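Local coordinates for protein mannuronan C5-epimerase (Pseudomonas syringae pv. tomato, PDB 4NK6) that converts beta-D-mannuronate residues of polymeric alginate to alpha-L-guluronate in the periplasm and belongs to a complex that guides the polymer toward the outer membrane, at residues A[220-223]-A[224-227]; A[176-179]-A[180-183]; A[31-34]-A[35-38]; A[103-106]-A[107-110]. All blocks are in the same frame, centred on the assembly; numbering follows the deposited sequence.

Contact 1 (A[220-223]-A[224-227]); sequences TPNT and AKVL
N222 and K225 lie alongside each other, pointing the same way, and the oxygen of the flat N222 carboxamide, OD1, faces the end of the lysine. N222 OD1 is 3.8 Å from both CE and NZ of K225, too long for a hydrogen bond. K225 CG takes the tight site between its own backbone N and carbonyl carbon (chi1 78°), and this lays the chain over the N222 backbone, with CG 3.2 Å from N222 O. The other flat groups are peptide carbonyls. T220 O accepts from A224 N at 2.8 Å, nearly in line with its C=O bond. P221 O accepts from K225 N at 3.1 Å, with the donor tilted from the carbonyl plane. T223 O takes two donors: L227 N at 2.9 Å, close to the carbonyl direction, and V226 N at 3.1 Å, which comes from above the plane. This is the whole of the short helix 221-227, with T220 as N-cap and P221 as first helical residue. In the chain the helix falls between strands 215-217 and 233-236 of the parallel beta-helix. On the flank of T223, CG2 stands anti to the backbone N and lies beside the L227 side chain, 3.6 Å from L227 CD1. A224 and L227 rest on Y219, while the hydroxyls of T220 and T223 bond to OE2 and OE1 of E66, respectively. The negative charge of E66 is thus held beside the N-terminal turn, where the helix dipole would probably favour it.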
loop_
_atom_site.group_PDB
_atom_site.type_symbol
_atom_site.label_atom_id
_atom_site.label_comp_id
_atom_site.label_asym_id
_atom_site.label_seq_id
_atom_site.Cartn_x
_atom_site.Cartn_y
_atom_site.Cartn_z
ATOM N N THR A 220 6.452 16.300 3.185
ATOM C CA THR A 220 5.454 17.053 3.946
ATOM C C THR A 220 5.137 18.342 3.192
ATOM O O THR A 220 5.959 18.802 2.399
ATOM C CB THR A 220 5.956 17.403 5.379
ATOM O OG1 THR A 220 7.185 18.138 5.295
ATOM C CG2 THR A 220 6.173 16.143 6.209
ATOM N N PRO A 221 3.944 18.925 3.426
ATOM C CA PRO A 221 3.558 20.142 2.698
ATOM C C PRO A 221 4.613 21.259 2.750
ATOM O O PRO A 221 4.956 21.801 1.703
ATOM C CB PRO A 221 2.274 20.580 3.413
ATOM C CG PRO A 221 1.682 19.300 3.928
ATOM C CD PRO A 221 2.864 18.445 4.313
ATOM N N ASN A 222 5.117 21.578 3.940
ATOM C CA ASN A 222 6.124 22.632 4.096
ATOM C C ASN A 222 7.398 22.397 3.288
ATOM O O ASN A 222 7.889 23.298 2.617
ATOM C CB ASN A 222 6.476 22.836 5.574
ATOM C CG ASN A 222 5.359 23.506 6.352
ATOM O OD1 ASN A 222 4.516 24.199 5.780
ATOM N ND2 ASN A 222 5.352 23.309 7.666
ATOM N N THR A 223 7.930 21.182 3.351
ATOM C CA THR A 223 9.139 20.850 2.609
ATOM C C THR A 223 8.875 20.771 1.106
ATOM O O THR A 223 9.677 21.250 0.307
ATOM C CB THR A 223 9.725 19.517 3.083
ATOM O OG1 THR A 223 9.902 19.546 4.506
ATOM C CG2 THR A 223 11.057 19.238 2.405
ATOM N N ALA A 224 7.749 20.164 0.730
ATOM C CA ALA A 224 7.393 20.009 -0.679
ATOM C C ALA A 224 7.314 21.346 -1.415
ATOM O O ALA A 224 7.789 21.466 -2.543
ATOM C CB ALA A 224 6.079 19.250 -0.825
ATOM N N LYS A 225 6.722 22.351 -0.776
ATOM C CA LYS A 225 6.540 23.645 -1.424
ATOM C C LYS A 225 7.885 24.306 -1.735
ATOM O O LYS A 225 7.980 25.154 -2.621
ATOM C CB LYS A 225 5.664 24.571 -0.570
ATOM C CG LYS A 225 6.391 25.221 0.600
ATOM C CD LYS A 225 5.544 26.285 1.293
ATOM C CE LYS A 225 4.516 25.672 2.235
ATOM N NZ LYS A 225 3.789 26.722 3.008
ATOM N N VAL A 226 8.922 23.907 -1.008
ATOM C CA VAL A 226 10.267 24.416 -1.246
ATOM C C VAL A 226 10.993 23.549 -2.264
ATOM O O VAL A 226 11.581 24.055 -3.213
ATOM C CB VAL A 226 11.088 24.463 0.057
ATOM C CG1 VAL A 226 12.547 24.786 -0.235
ATOM C CG2 VAL A 226 10.489 25.472 1.020
ATOM N N LEU A 227 10.943 22.236 -2.059
ATOM C CA LEU A 227 11.637 21.299 -2.935
ATOM C C LEU A 227 10.920 21.092 -4.268
ATOM O O LEU A 227 11.576 20.945 -5.303
ATOM C CB LEU A 227 11.841 19.956 -2.232
ATOM C CG LEU A 227 12.825 19.955 -1.062
ATOM C CD1 LEU A 227 13.050 18.538 -0.570
ATOM C CD2 LEU A 227 14.138 20.599 -1.477
#

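Contact 2 (A[176-179]-A[180-183]); sequences YRTP and DEFR
R177 and E181 form a salt bridge across the turn. R177 NH2 gives a short bond of 2.5 Å to E181 OE2 on the syn lone pair of that oxygen. R177 NE reaches E181 OE1 at 3.3 Å, a weak second bond. The carboxylate sits at the edge of the guanidinium and is nearly coplanar with it, 21° apart. E181 reaches this place on a straight chain whose CG is anti to the backbone N (chi1 174°). Closer to the backbone, T178 CG2 packs against E181 CB at 3.6 Å, with the two side chains at about a right angle. Y176 meets R183 differently. Its CD1 stands 4.1 Å above the centre of the R183 guanidinium face, and the two planes are 73° apart.

Three waters link residues round the type I beta turn from T178 to E181. Water 1 accepts from R177 N and lies 2.6 Å from E181 OE1. Water 2 bridges T178 O and E181 O, at 2.6 Å and 2.8 Å. Water 3 joins T178 OG1 to D180 N, from which it accepts.

The outer shell fixes the buried arginine. R183 NH1 forms a salt bridge to D243 and also bonds to A174 O, while NE bonds to G205 O. D243 also accepts from Y176 N, so one carboxylate positions both partners. R170 brings a like charge near R177, which E181 probably offsets. The whole loop connects strand 172-173 to strand 186-188, with P179 touching W245 and D180 bonded to N207.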
loop_
_atom_site.group_PDB
_atom_site.type_symbol
_atom_site.label_atom_id
_atom_site.label_comp_id
_atom_site.label_asym_id
_atom_site.label_seq_id
_atom_site.Cartn_x
_atom_site.Cartn_y
_atom_site.Cartn_z
ATOM N N TYR A 176 5.754 -9.610 14.396
ATOM C CA TYR A 176 4.954 -8.554 15.006
ATOM C C TYR A 176 4.570 -8.894 16.435
ATOM O O TYR A 176 4.186 -10.022 16.719
ATOM C CB TYR A 176 3.682 -8.293 14.199
ATOM C CG TYR A 176 2.786 -7.325 14.902
ATOM C CD1 TYR A 176 3.102 -5.974 14.935
ATOM C CD2 TYR A 176 1.646 -7.758 15.576
ATOM C CE1 TYR A 176 2.303 -5.073 15.598
ATOM C CE2 TYR A 176 0.834 -6.853 16.254
ATOM C CZ TYR A 176 1.177 -5.512 16.256
ATOM O OH TYR A 176 0.404 -4.588 16.905
ATOM N N ARG A 177 4.664 -7.911 17.329
ATOM C CA ARG A 177 4.255 -8.099 18.719
ATOM C C ARG A 177 3.354 -6.977 19.233
ATOM O O ARG A 177 2.360 -7.233 19.892
ATOM C CB ARG A 177 5.480 -8.211 19.640
ATOM C CG ARG A 177 6.287 -9.481 19.452
ATOM C CD ARG A 177 7.411 -9.604 20.478
ATOM N NE ARG A 177 8.494 -8.646 20.270
ATOM C CZ ARG A 177 9.761 -8.878 20.603
ATOM N NH1 ARG A 177 10.102 -10.042 21.149
ATOM N NH2 ARG A 177 10.691 -7.955 20.383
ATOM N N THR A 178 3.714 -5.731 18.960
ATOM C CA THR A 178 2.983 -4.613 19.543
ATOM C C THR A 178 3.084 -3.404 18.601
ATOM O O THR A 178 4.042 -3.309 17.827
ATOM C CB THR A 178 3.503 -4.323 20.990
ATOM O OG1 THR A 178 2.602 -3.452 21.677
ATOM C CG2 THR A 178 4.885 -3.700 20.975
ATOM N N PRO A 179 2.073 -2.509 18.613
ATOM C CA PRO A 179 2.058 -1.404 17.639
ATOM C C PRO A 179 3.269 -0.463 17.677
ATOM O O PRO A 179 3.733 -0.033 16.625
ATOM C CB PRO A 179 0.791 -0.620 18.016
ATOM C CG PRO A 179 -0.100 -1.644 18.682
ATOM C CD PRO A 179 0.840 -2.540 19.432
ATOM N N ASP A 180 3.778 -0.149 18.863
ATOM C CA ASP A 180 4.784 0.907 18.984
ATOM C C ASP A 180 6.236 0.431 18.996
ATOM O O ASP A 180 7.145 1.236 19.134
ATOM C CB ASP A 180 4.510 1.771 20.223
ATOM C CG ASP A 180 3.179 2.508 20.138
ATOM O OD1 ASP A 180 2.787 2.929 19.034
ATOM O OD2 ASP A 180 2.521 2.660 21.177
ATOM N N GLU A 181 6.457 -0.870 18.863
ATOM C CA GLU A 181 7.817 -1.385 18.829
ATOM C C GLU A 181 8.409 -1.127 17.448
ATOM O O GLU A 181 7.832 -1.540 16.447
ATOM C CB GLU A 181 7.821 -2.887 19.125
ATOM C CG GLU A 181 9.181 -3.548 18.973
ATOM C CD GLU A 181 9.134 -5.043 19.220
ATOM O OE1 GLU A 181 8.139 -5.696 18.832
ATOM O OE2 GLU A 181 10.099 -5.569 19.803
ATOM N N PHE A 182 9.547 -0.442 17.395
ATOM C CA PHE A 182 10.190 -0.152 16.116
ATOM C C PHE A 182 10.460 -1.431 15.321
ATOM O O PHE A 182 10.962 -2.417 15.869
ATOM C CB PHE A 182 11.520 0.606 16.324
ATOM C CG PHE A 182 12.401 0.608 15.091
ATOM C CD1 PHE A 182 12.261 1.594 14.125
ATOM C CD2 PHE A 182 13.341 -0.401 14.878
ATOM C CE1 PHE A 182 13.048 1.587 12.974
ATOM C CE2 PHE A 182 14.122 -0.419 13.723
ATOM C CZ PHE A 182 13.975 0.582 12.772
ATOM N N ARG A 183 10.117 -1.418 14.033
ATOM C CA ARG A 183 10.566 -2.451 13.106
ATOM C C ARG A 183 11.048 -1.756 11.841
ATOM O O ARG A 183 10.470 -0.749 11.428
ATOM C CB ARG A 183 9.448 -3.462 12.786
ATOM C CG ARG A 183 8.901 -4.178 14.026
ATOM C CD ARG A 183 8.028 -5.383 13.667
ATOM N NE ARG A 183 6.929 -5.031 12.771
ATOM C CZ ARG A 183 6.188 -5.920 12.111
ATOM N NH1 ARG A 183 6.412 -7.226 12.244
ATOM N NH2 ARG A 183 5.218 -5.506 11.317
HETATM O O HOH W 1 6.144 -5.664 17.110
HETATM O O HOH W 2 5.776 -3.297 15.847
HETATM O O HOH W 3 2.834 -0.875 21.532
#

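Contact 3 (A[31-34]-A[35-38])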
loop_
_atom_site.group_PDB
_atom_site.type_symbol
_atom_site.label_atom_id
_atom_site.label_comp_id
_atom_site.label_asym_id
_atom_site.label_seq_id
_atom_site.Cartn_x
_atom_site.Cartn_y
_atom_site.Cartn_z
ATOM N N PRO A 31 -6.226 -0.630 -17.870
ATOM C CA PRO A 31 -4.829 -0.459 -18.273
ATOM C C PRO A 31 -4.199 -1.794 -18.642
ATOM O O PRO A 31 -4.478 -2.813 -18.003
ATOM C CB PRO A 31 -4.161 0.091 -17.005
ATOM C CG PRO A 31 -5.266 0.736 -16.247
ATOM C CD PRO A 31 -6.493 -0.067 -16.535
ATOM N N ASP A 32 -3.364 -1.775 -19.673
ATOM C CA ASP A 32 -2.610 -2.943 -20.093
ATOM C C ASP A 32 -1.528 -3.215 -19.046
ATOM O O ASP A 32 -0.856 -2.294 -18.604
ATOM C CB ASP A 32 -2.011 -2.667 -21.479
ATOM C CG ASP A 32 -1.078 -3.755 -21.945
ATOM O OD1 ASP A 32 -1.254 -4.919 -21.533
ATOM O OD2 ASP A 32 -0.164 -3.440 -22.733
ATOM N N LEU A 33 -1.383 -4.471 -18.632
ATOM C CA LEU A 33 -0.424 -4.829 -17.585
ATOM C C LEU A 33 0.815 -5.526 -18.146
ATOM O O LEU A 33 1.765 -5.815 -17.410
ATOM C CB LEU A 33 -1.079 -5.749 -16.553
ATOM C CG LEU A 33 -2.352 -5.254 -15.866
ATOM C CD1 LEU A 33 -2.918 -6.347 -14.969
ATOM C CD2 LEU A 33 -2.068 -3.994 -15.069
ATOM N N SER A 34 0.794 -5.794 -19.448
ATOM C CA SER A 34 1.786 -6.661 -20.080
ATOM C C SER A 34 3.226 -6.145 -20.022
ATOM O O SER A 34 4.170 -6.930 -20.117
ATOM C CB SER A 34 1.391 -6.966 -21.529
ATOM O OG SER A 34 1.506 -5.813 -22.341
ATOM N N GLY A 35 3.395 -4.835 -19.878
ATOM C CA GLY A 35 4.720 -4.258 -19.723
ATOM C C GLY A 35 5.276 -4.261 -18.295
ATOM O O GLY A 35 6.438 -3.912 -18.084
ATOM N N TYR A 36 4.470 -4.655 -17.311
ATOM C CA TYR A 36 4.937 -4.670 -15.917
ATOM C C TYR A 36 5.558 -6.017 -15.530
ATOM O O TYR A 36 4.901 -6.881 -14.934
ATOM C CB TYR A 36 3.811 -4.272 -14.950
ATOM C CG TYR A 36 3.155 -2.952 -15.310
ATOM C CD1 TYR A 36 3.921 -1.834 -15.631
ATOM C CD2 TYR A 36 1.771 -2.837 -15.376
ATOM C CE1 TYR A 36 3.321 -0.628 -15.991
ATOM C CE2 TYR A 36 1.162 -1.634 -15.730
ATOM C CZ TYR A 36 1.939 -0.538 -16.031
ATOM O OH TYR A 36 1.333 0.648 -16.379
ATOM N N THR A 37 6.831 -6.184 -15.882
ATOM C CA THR A 37 7.545 -7.445 -15.696
ATOM C C THR A 37 8.928 -7.201 -15.103
ATOM O O THR A 37 9.461 -6.091 -15.176
ATOM C CB THR A 37 7.753 -8.195 -17.035
ATOM O OG1 THR A 37 8.742 -7.512 -17.808
ATOM C CG2 THR A 37 6.460 -8.287 -17.835
ATOM N N THR A 38 9.513 -8.249 -14.532
ATOM C CA THR A 38 10.847 -8.153 -13.953
ATOM C C THR A 38 11.897 -7.807 -15.011
ATOM O O THR A 38 12.843 -7.068 -14.735
ATOM C CB THR A 38 11.244 -9.454 -13.210
ATOM O OG1 THR A 38 10.302 -9.712 -12.159
ATOM C CG2 THR A 38 12.640 -9.335 -12.604
#
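L33 and Y36 cross at about a right angle, and L33 CD2 rests 4.0 Å from Y36 CD2. The ring of Y36 turns back toward the preceding backbone because its CG is anti to the carbonyl carbon (chi1 -53°). Ring atom Y36 CE2 thereby comes to 3.6 Å from D32 O. The ring also meets W235 edge-to-face. L33 is buried, and its side chain packs on I281, A283 and F308. Y36 also touches I281, so both side chains pack against strand 281-288.

The backbone bond from Y36 N to L33 O, 2.9 Å, reaches the oxygen from above its carbonyl plane. D32 works on the other side of the chain. Its OD1 accepts from S34 N at 3.1 Å, and its OD2 accepts from S34 OG at 2.9 Å, so one carboxylate grips S34 twice. T37 CG2 lies 3.5 Å from S34 O, while T37 OG1 bonds to A40 N as N-cap of helix 38-41. The pieces are classical: an Asx turn at D32, a type I beta turn from L33 to Y36, an inverse gamma turn centred on Y36, then a helix cap.

Contact 4 (A[103-106]-A[107-110])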
loop_
_atom_site.group_PDB
_atom_site.type_symbol
_atom_site.label_atom_id
_atom_site.label_comp_id
_atom_site.label_asym_id
_atom_site.label_seq_id
_atom_site.Cartn_x
_atom_site.Cartn_y
_atom_site.Cartn_z
ATOM N N LYS A 103 32.656 -1.675 0.643
ATOM C CA LYS A 103 33.088 -0.346 1.077
ATOM C C LYS A 103 32.729 -0.014 2.535
ATOM O O LYS A 103 33.452 0.717 3.203
ATOM C CB LYS A 103 32.525 0.724 0.131
ATOM C CG LYS A 103 33.102 2.119 0.337
ATOM C CD LYS A 103 34.560 2.189 -0.105
ATOM N N VAL A 104 31.618 -0.553 3.025
ATOM C CA VAL A 104 31.168 -0.278 4.391
ATOM C C VAL A 104 31.795 -1.246 5.396
ATOM O O VAL A 104 31.850 -2.452 5.144
ATOM C CB VAL A 104 29.625 -0.356 4.478
ATOM C CG1 VAL A 104 29.126 -0.104 5.899
ATOM C CG2 VAL A 104 29.000 0.637 3.507
ATOM N N PRO A 105 32.276 -0.720 6.537
ATOM C CA PRO A 105 32.850 -1.559 7.599
ATOM C C PRO A 105 31.903 -2.667 8.047
ATOM O O PRO A 105 30.703 -2.443 8.128
ATOM C CB PRO A 105 33.078 -0.565 8.741
ATOM C CG PRO A 105 33.321 0.730 8.047
ATOM C CD PRO A 105 32.399 0.715 6.848
ATOM N N LYS A 106 32.456 -3.846 8.316
ATOM C CA LYS A 106 31.684 -5.024 8.716
ATOM C C LYS A 106 30.682 -4.762 9.853
ATOM O O LYS A 106 29.563 -5.296 9.845
ATOM C CB LYS A 106 32.644 -6.162 9.096
ATOM C CG LYS A 106 31.972 -7.504 9.386
ATOM C CD LYS A 106 33.013 -8.594 9.671
ATOM C CE LYS A 106 32.360 -9.933 10.022
ATOM N NZ LYS A 106 31.598 -10.527 8.881
ATOM N N GLN A 107 31.067 -3.930 10.820
ATOM C CA GLN A 107 30.189 -3.630 11.950
ATOM C C GLN A 107 28.884 -2.948 11.530
ATOM O O GLN A 107 27.899 -2.988 12.268
ATOM C CB GLN A 107 30.909 -2.782 13.005
ATOM C CG GLN A 107 31.140 -1.336 12.595
ATOM C CD GLN A 107 31.987 -0.566 13.596
ATOM O OE1 GLN A 107 31.664 -0.497 14.786
ATOM N NE2 GLN A 107 33.081 0.013 13.117
ATOM N N PHE A 108 28.865 -2.328 10.352
ATOM C CA PHE A 108 27.646 -1.646 9.886
ATOM C C PHE A 108 26.918 -2.416 8.785
ATOM O O PHE A 108 25.707 -2.265 8.603
ATOM C CB PHE A 108 27.975 -0.233 9.405
ATOM C CG PHE A 108 28.568 0.641 10.474
ATOM C CD1 PHE A 108 28.036 0.640 11.754
ATOM C CD2 PHE A 108 29.657 1.457 10.203
ATOM C CE1 PHE A 108 28.578 1.438 12.757
ATOM C CE2 PHE A 108 30.207 2.260 11.202
ATOM C CZ PHE A 108 29.658 2.250 12.480
ATOM N N LEU A 109 27.663 -3.227 8.046
ATOM C CA LEU A 109 27.089 -4.036 6.973
ATOM C C LEU A 109 27.950 -5.282 6.800
ATOM O O LEU A 109 29.066 -5.208 6.303
ATOM C CB LEU A 109 27.028 -3.241 5.666
ATOM C CG LEU A 109 26.402 -3.968 4.473
ATOM C CD1 LEU A 109 25.010 -4.492 4.823
ATOM C CD2 LEU A 109 26.343 -3.059 3.249
ATOM N N SER A 110 27.423 -6.424 7.221
ATOM C CA SER A 110 28.212 -7.645 7.330
ATOM C C SER A 110 27.615 -8.783 6.514
ATOM O O SER A 110 26.405 -9.008 6.552
ATOM C CB SER A 110 28.293 -8.058 8.803
ATOM O OG SER A 110 28.847 -9.352 8.953
#
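P105 O is gripped by two backbone donors, F108 N at 2.9 Å and L109 N at 3.1 Å. The two come from different directions. L109 N lies in the carbonyl plane, whereas F108 N stands above it. The chain thus makes a tight bend just after V104, where helix 97-103 ends, and enters strand 109-113.

V104 CG1, anti to its own N (chi1 179°), points between two residues and touches F108 CB at 3.7 Å and L109 CB at 3.8 Å. V104 crosses both side chains at about a right angle. P105 CB meets the F108 ring at CD2, 4.2 Å away. The side chain of Q107 lies over one face of that ring, with CG 3.6 Å above its centre. Farther in, V104 packs on I53 and I88, and L109 on L100 and V101.

K106 is extended up to CE and turns only at its last torsion (chi4 66°), which swings NZ round to S110 OG at 3.0 Å. A CA-H...O contact joins K106 CA to L109 O at 3.6 Å. Backbone bonds from F108 to R120 and from S110 to V118 tie the new strand to its hairpin partner. The chemistry is therefore divided: backbone bonds set the bend, V104 and L109 seal it to the interior, and the K106 amine donates to the buried S110 hydroxyl, tying the bend to the first residues of the strand.

Overall arrangement
Along the chain the order is contact 3, contact 4, contact 2, contact 1. None touches another. The closest pair is contacts 2 and 4, with centres 26 Å apart and nearest atoms about 13 Å. Contacts 3 and 4 are farthest, with centres 37 Å apart. Contacts 2 and 3 lie on opposite sides of the chain's centre. The four are turns, a helix exit and one short helix of a right-handed parallel beta-helix protein. Contact 3 precedes the first strand and packs on strands 281-288 and 306-308. Contact 4 joins helix 97-103 to strand 109-113. Contact 2 links strands 172-173 and 186-188, and contact 1 is helix 221-227. All lie away from H274, the probable proton acceptor.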